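Local structure of integron gene cassette protein HFX_CASS2 (Uncultured bacterium, 3FXH) at residues F93-A102 / A120-I131. The protein is of unknown function, an all-helical product of a mobile integron gene cassette that assembles from two copies of its chain. Residues are numbered along the deposited sequence; the frame is centred on the assembly and turned at random.
Sequences FIENAFGRHA and AINICLAILREI
Helices 93-102 and 120-131 meet with their axes 9.9 Å apart and their N-to-C directions 112° from each other, A97 lying nearest I127 and H101 nearest I123. The contact is knobs-into-holes packing between two helices of an all-helical subunit. I127 is the central knob, held among I94, A97, F98 and H101; its CD1 comes within 3.6 Å of A97 CB, where the small methyl admits it, and the same CD1 makes a CH-pi contact over one face of the F98 ring. F98 is the reciprocal knob, placed among A120, I123, I127 and C124, with C124 SG set obliquely to its ring, 3.7 Å from CZ. Helix 62-69 also packs on F98 and A120, while helix 24-43 lies against I94, C124 and I131. The second subunit packs on I121 and L125, also on segment 120-131.

H101 makes the third knob. With CG anti to the carbonyl carbon (chi1 -68°), its imidazole enters the hole formed by I123, A126, I127 and E130; A126 CB sits over one face, 4.0 Å from the ring centroid, and CB of H101 rests 3.6 Å from I123 CG2. At the N-terminal end of segment 93-102, F93 CE2 touches both I127 CG2 and I131 CG1.

A salt bridge borders this packed interface. The R100 chain bends at chi3 to bring its guanidinium to the extended E130, and the two flat groups are nearly coplanar. Replacing R100 with an alanine would probably leave the E130 carboxylate without its charged mate and freer to turn. The grip is end-on and bidentate: NH1 of R100 donates to OE2 of E130 at 2.9 Å and NH2 to OE1 at 2.8 Å, each reaching a syn lone pair.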
loop_
_atom_site.group_PDB
_atom_site.type_symbol
_atom_site.label_atom_id
_atom_site.label_comp_id
_atom_site.label_asym_id
_atom_site.label_seq_id
_atom_site.Cartn_x
_atom_site.Cartn_y
_atom_site.Cartn_z
ATOM N N PHE A 93 -7.758 -9.739 -14.845
ATOM C CA PHE A 93 -8.647 -9.042 -13.911
ATOM C C PHE A 93 -7.955 -7.811 -13.348
ATOM O O PHE A 93 -8.528 -6.725 -13.313
ATOM C CB PHE A 93 -9.091 -9.938 -12.751
ATOM C CG PHE A 93 -9.789 -9.179 -11.635
ATOM C CD1 PHE A 93 -11.161 -8.971 -11.669
ATOM C CD2 PHE A 93 -9.069 -8.671 -10.566
ATOM C CE1 PHE A 93 -11.801 -8.267 -10.651
ATOM C CE2 PHE A 93 -9.698 -7.956 -9.546
ATOM C CZ PHE A 93 -11.071 -7.764 -9.590
ATOM N N ILE A 94 -6.720 -7.990 -12.896
ATOM C CA ILE A 94 -5.963 -6.877 -12.336
ATOM C C ILE A 94 -5.717 -5.757 -13.355
ATOM O O ILE A 94 -5.966 -4.590 -13.058
ATOM C CB ILE A 94 -4.649 -7.364 -11.691
ATOM C CG1 ILE A 94 -4.963 -8.228 -10.467
ATOM C CG2 ILE A 94 -3.749 -6.182 -11.285
ATOM C CD1 ILE A 94 -3.758 -8.898 -9.886
ATOM N N GLU A 95 -5.231 -6.096 -14.551
ATOM C CA GLU A 95 -5.004 -5.070 -15.577
ATOM C C GLU A 95 -6.278 -4.288 -15.903
ATOM O O GLU A 95 -6.249 -3.070 -16.072
ATOM C CB GLU A 95 -4.437 -5.689 -16.861
ATOM C CG GLU A 95 -3.071 -6.335 -16.685
ATOM C CD GLU A 95 -1.926 -5.339 -16.684
ATOM O OE1 GLU A 95 -2.077 -4.221 -16.136
ATOM O OE2 GLU A 95 -0.855 -5.682 -17.222
ATOM N N ASN A 96 -7.394 -5.001 -16.031
ATOM C CA ASN A 96 -8.668 -4.359 -16.320
ATOM C C ASN A 96 -9.119 -3.505 -15.142
ATOM O O ASN A 96 -9.698 -2.430 -15.319
ATOM C CB ASN A 96 -9.735 -5.404 -16.654
ATOM C CG ASN A 96 -11.131 -4.805 -16.733
ATOM O OD1 ASN A 96 -11.538 -4.283 -17.772
ATOM N ND2 ASN A 96 -11.868 -4.879 -15.634
ATOM N N ALA A 97 -8.853 -3.991 -13.937
ATOM C CA ALA A 97 -9.244 -3.269 -12.731
ATOM C C ALA A 97 -8.516 -1.925 -12.646
ATOM O O ALA A 97 -9.116 -0.913 -12.303
ATOM C CB ALA A 97 -8.999 -4.109 -11.499
ATOM N N PHE A 98 -7.228 -1.903 -12.984
ATOM C CA PHE A 98 -6.511 -0.627 -13.039
ATOM C C PHE A 98 -7.163 0.322 -14.040
ATOM O O PHE A 98 -7.342 1.507 -13.765
ATOM C CB PHE A 98 -5.040 -0.831 -13.408
ATOM C CG PHE A 98 -4.149 -1.069 -12.227
ATOM C CD1 PHE A 98 -3.637 -0.005 -11.499
ATOM C CD2 PHE A 98 -3.830 -2.357 -11.838
ATOM C CE1 PHE A 98 -2.820 -0.222 -10.408
ATOM C CE2 PHE A 98 -3.015 -2.577 -10.752
ATOM C CZ PHE A 98 -2.515 -1.508 -10.027
ATOM N N GLY A 99 -7.505 -0.211 -15.209
ATOM C CA GLY A 99 -8.154 0.574 -16.243
ATOM C C GLY A 99 -9.432 1.207 -15.729
ATOM O O GLY A 99 -9.658 2.406 -15.912
ATOM N N ARG A 100 -10.257 0.400 -15.067
ATOM C CA ARG A 100 -11.545 0.861 -14.543
ATOM C C ARG A 100 -11.387 1.947 -13.485
ATOM O O ARG A 100 -12.048 2.984 -13.537
ATOM C CB ARG A 100 -12.337 -0.307 -13.947
ATOM C CG ARG A 100 -12.860 -1.295 -14.976
ATOM C CD ARG A 100 -13.792 -2.323 -14.341
ATOM N NE ARG A 100 -13.090 -3.391 -13.621
ATOM C CZ ARG A 100 -13.065 -3.514 -12.297
ATOM N NH1 ARG A 100 -13.682 -2.621 -11.535
ATOM N NH2 ARG A 100 -12.421 -4.529 -11.735
ATOM N N HIS A 101 -10.522 1.693 -12.509
ATOM C CA HIS A 101 -10.345 2.635 -11.412
ATOM C C HIS A 101 -9.635 3.913 -11.859
ATOM O O HIS A 101 -10.027 5.014 -11.461
ATOM C CB HIS A 101 -9.645 1.967 -10.222
ATOM C CG HIS A 101 -10.481 0.929 -9.537
ATOM N ND1 HIS A 101 -11.413 1.241 -8.568
ATOM C CD2 HIS A 101 -10.529 -0.418 -9.682
ATOM C CE1 HIS A 101 -11.997 0.133 -8.148
ATOM N NE2 HIS A 101 -11.478 -0.889 -8.807
ATOM N N ALA A 102 -8.618 3.784 -12.707
ATOM C CA ALA A 102 -7.891 4.970 -13.162
ATOM C C ALA A 102 -8.764 5.831 -14.081
ATOM O O ALA A 102 -8.434 6.983 -14.357
ATOM C CB ALA A 102 -6.598 4.589 -13.855
ATOM N N ALA A 120 -1.109 4.279 -7.955
ATOM C CA ALA A 120 -1.315 2.851 -8.215
ATOM C C ALA A 120 -1.502 2.066 -6.920
ATOM O O ALA A 120 -2.307 1.123 -6.868
ATOM C CB ALA A 120 -0.160 2.287 -9.023
ATOM N N ILE A 121 -0.768 2.421 -5.878
ATOM C CA ILE A 121 -0.934 1.738 -4.591
ATOM C C ILE A 121 -2.338 1.967 -4.022
ATOM O O ILE A 121 -2.988 1.035 -3.525
ATOM C CB ILE A 121 0.134 2.179 -3.608
ATOM C CG1 ILE A 121 1.504 1.601 -4.040
ATOM C CG2 ILE A 121 -0.223 1.791 -2.182
ATOM C CD1 ILE A 121 2.661 2.112 -3.221
ATOM N N ASN A 122 -2.821 3.202 -4.108
ATOM C CA ASN A 122 -4.191 3.488 -3.672
ATOM C C ASN A 122 -5.229 2.691 -4.473
ATOM O O ASN A 122 -6.181 2.162 -3.903
ATOM C CB ASN A 122 -4.473 4.992 -3.735
ATOM C CG ASN A 122 -3.876 5.737 -2.554
ATOM O OD1 ASN A 122 -4.407 5.683 -1.457
ATOM N ND2 ASN A 122 -2.756 6.428 -2.777
ATOM N N ILE A 123 -5.034 2.602 -5.787
ATOM C CA ILE A 123 -5.934 1.833 -6.635
ATOM C C ILE A 123 -5.866 0.346 -6.253
ATOM O O ILE A 123 -6.903 -0.331 -6.193
ATOM C CB ILE A 123 -5.668 2.090 -8.130
ATOM C CG1 ILE A 123 -6.178 3.494 -8.500
ATOM C CG2 ILE A 123 -6.399 1.048 -9.003
ATOM C CD1 ILE A 123 -5.827 3.959 -9.903
ATOM N N CYS A 124 -4.667 -0.142 -5.925
ATOM C CA CYS A 124 -4.561 -1.519 -5.429
ATOM C C CYS A 124 -5.513 -1.782 -4.262
ATOM O O CYS A 124 -6.108 -2.844 -4.182
ATOM C CB CYS A 124 -3.135 -1.866 -5.018
ATOM S SG CYS A 124 -2.052 -2.173 -6.441
ATOM N N LEU A 125 -5.639 -0.828 -3.337
ATOM C CA LEU A 125 -6.540 -1.022 -2.198
ATOM C C LEU A 125 -7.988 -1.056 -2.645
ATOM O O LEU A 125 -8.799 -1.797 -2.102
ATOM C CB LEU A 125 -6.338 0.065 -1.123
ATOM C CG LEU A 125 -4.894 0.326 -0.684
ATOM C CD1 LEU A 125 -4.812 1.585 0.179
ATOM C CD2 LEU A 125 -4.331 -0.853 0.065
ATOM N N ALA A 126 -8.325 -0.246 -3.637
ATOM C CA ALA A 126 -9.673 -0.278 -4.176
ATOM C C ALA A 126 -9.934 -1.650 -4.802
ATOM O O ALA A 126 -11.026 -2.172 -4.718
ATOM C CB ALA A 126 -9.868 0.827 -5.197
ATOM N N ILE A 127 -8.907 -2.235 -5.409
ATOM C CA ILE A 127 -9.041 -3.534 -6.073
ATOM C C ILE A 127 -9.220 -4.634 -5.032
ATOM O O ILE A 127 -10.030 -5.547 -5.207
ATOM C CB ILE A 127 -7.829 -3.815 -6.998
ATOM C CG1 ILE A 127 -7.809 -2.813 -8.153
ATOM C CG2 ILE A 127 -7.873 -5.239 -7.575
ATOM C CD1 ILE A 127 -6.565 -2.938 -9.062
ATOM N N LEU A 128 -8.483 -4.526 -3.931
ATOM C CA LEU A 128 -8.613 -5.475 -2.837
ATOM C C LEU A 128 -10.041 -5.498 -2.295
ATOM O O LEU A 128 -10.585 -6.555 -2.006
ATOM C CB LEU A 128 -7.635 -5.136 -1.708
ATOM C CG LEU A 128 -6.161 -5.408 -2.004
ATOM C CD1 LEU A 128 -5.323 -4.949 -0.822
ATOM C CD2 LEU A 128 -5.960 -6.894 -2.278
ATOM N N ARG A 129 -10.636 -4.325 -2.141
ATOM C CA ARG A 129 -12.029 -4.244 -1.718
ATOM C C ARG A 129 -12.924 -5.017 -2.690
ATOM O O ARG A 129 -13.824 -5.768 -2.284
ATOM C CB ARG A 129 -12.478 -2.785 -1.649
ATOM C CG ARG A 129 -11.905 -2.003 -0.481
ATOM C CD ARG A 129 -12.639 -0.679 -0.327
ATOM N NE ARG A 129 -12.197 0.073 0.843
ATOM C CZ ARG A 129 -12.506 -0.241 2.098
ATOM N NH1 ARG A 129 -13.249 -1.309 2.355
ATOM N NH2 ARG A 129 -12.067 0.511 3.100
ATOM N N GLU A 130 -12.672 -4.822 -3.981
ATOM C CA GLU A 130 -13.436 -5.509 -5.012
ATOM C C GLU A 130 -13.305 -7.021 -4.893
ATOM O O GLU A 130 -14.292 -7.743 -4.991
ATOM C CB GLU A 130 -12.995 -5.055 -6.402
ATOM C CG GLU A 130 -13.466 -3.665 -6.776
ATOM C CD GLU A 130 -13.566 -3.490 -8.270
ATOM O OE1 GLU A 130 -13.104 -4.393 -8.999
ATOM O OE2 GLU A 130 -14.115 -2.464 -8.717
ATOM N N ILE A 131 -12.082 -7.497 -4.684
ATOM C CA ILE A 131 -11.824 -8.932 -4.569
ATOM C C ILE A 131 -12.468 -9.543 -3.317
ATOM O O ILE A 131 -13.009 -10.647 -3.363
ATOM C CB ILE A 131 -10.304 -9.220 -4.542
ATOM C CG1 ILE A 131 -9.649 -8.727 -5.834
ATOM C CG2 ILE A 131 -10.044 -10.713 -4.329
ATOM C CD1 ILE A 131 -8.137 -8.642 -5.777
#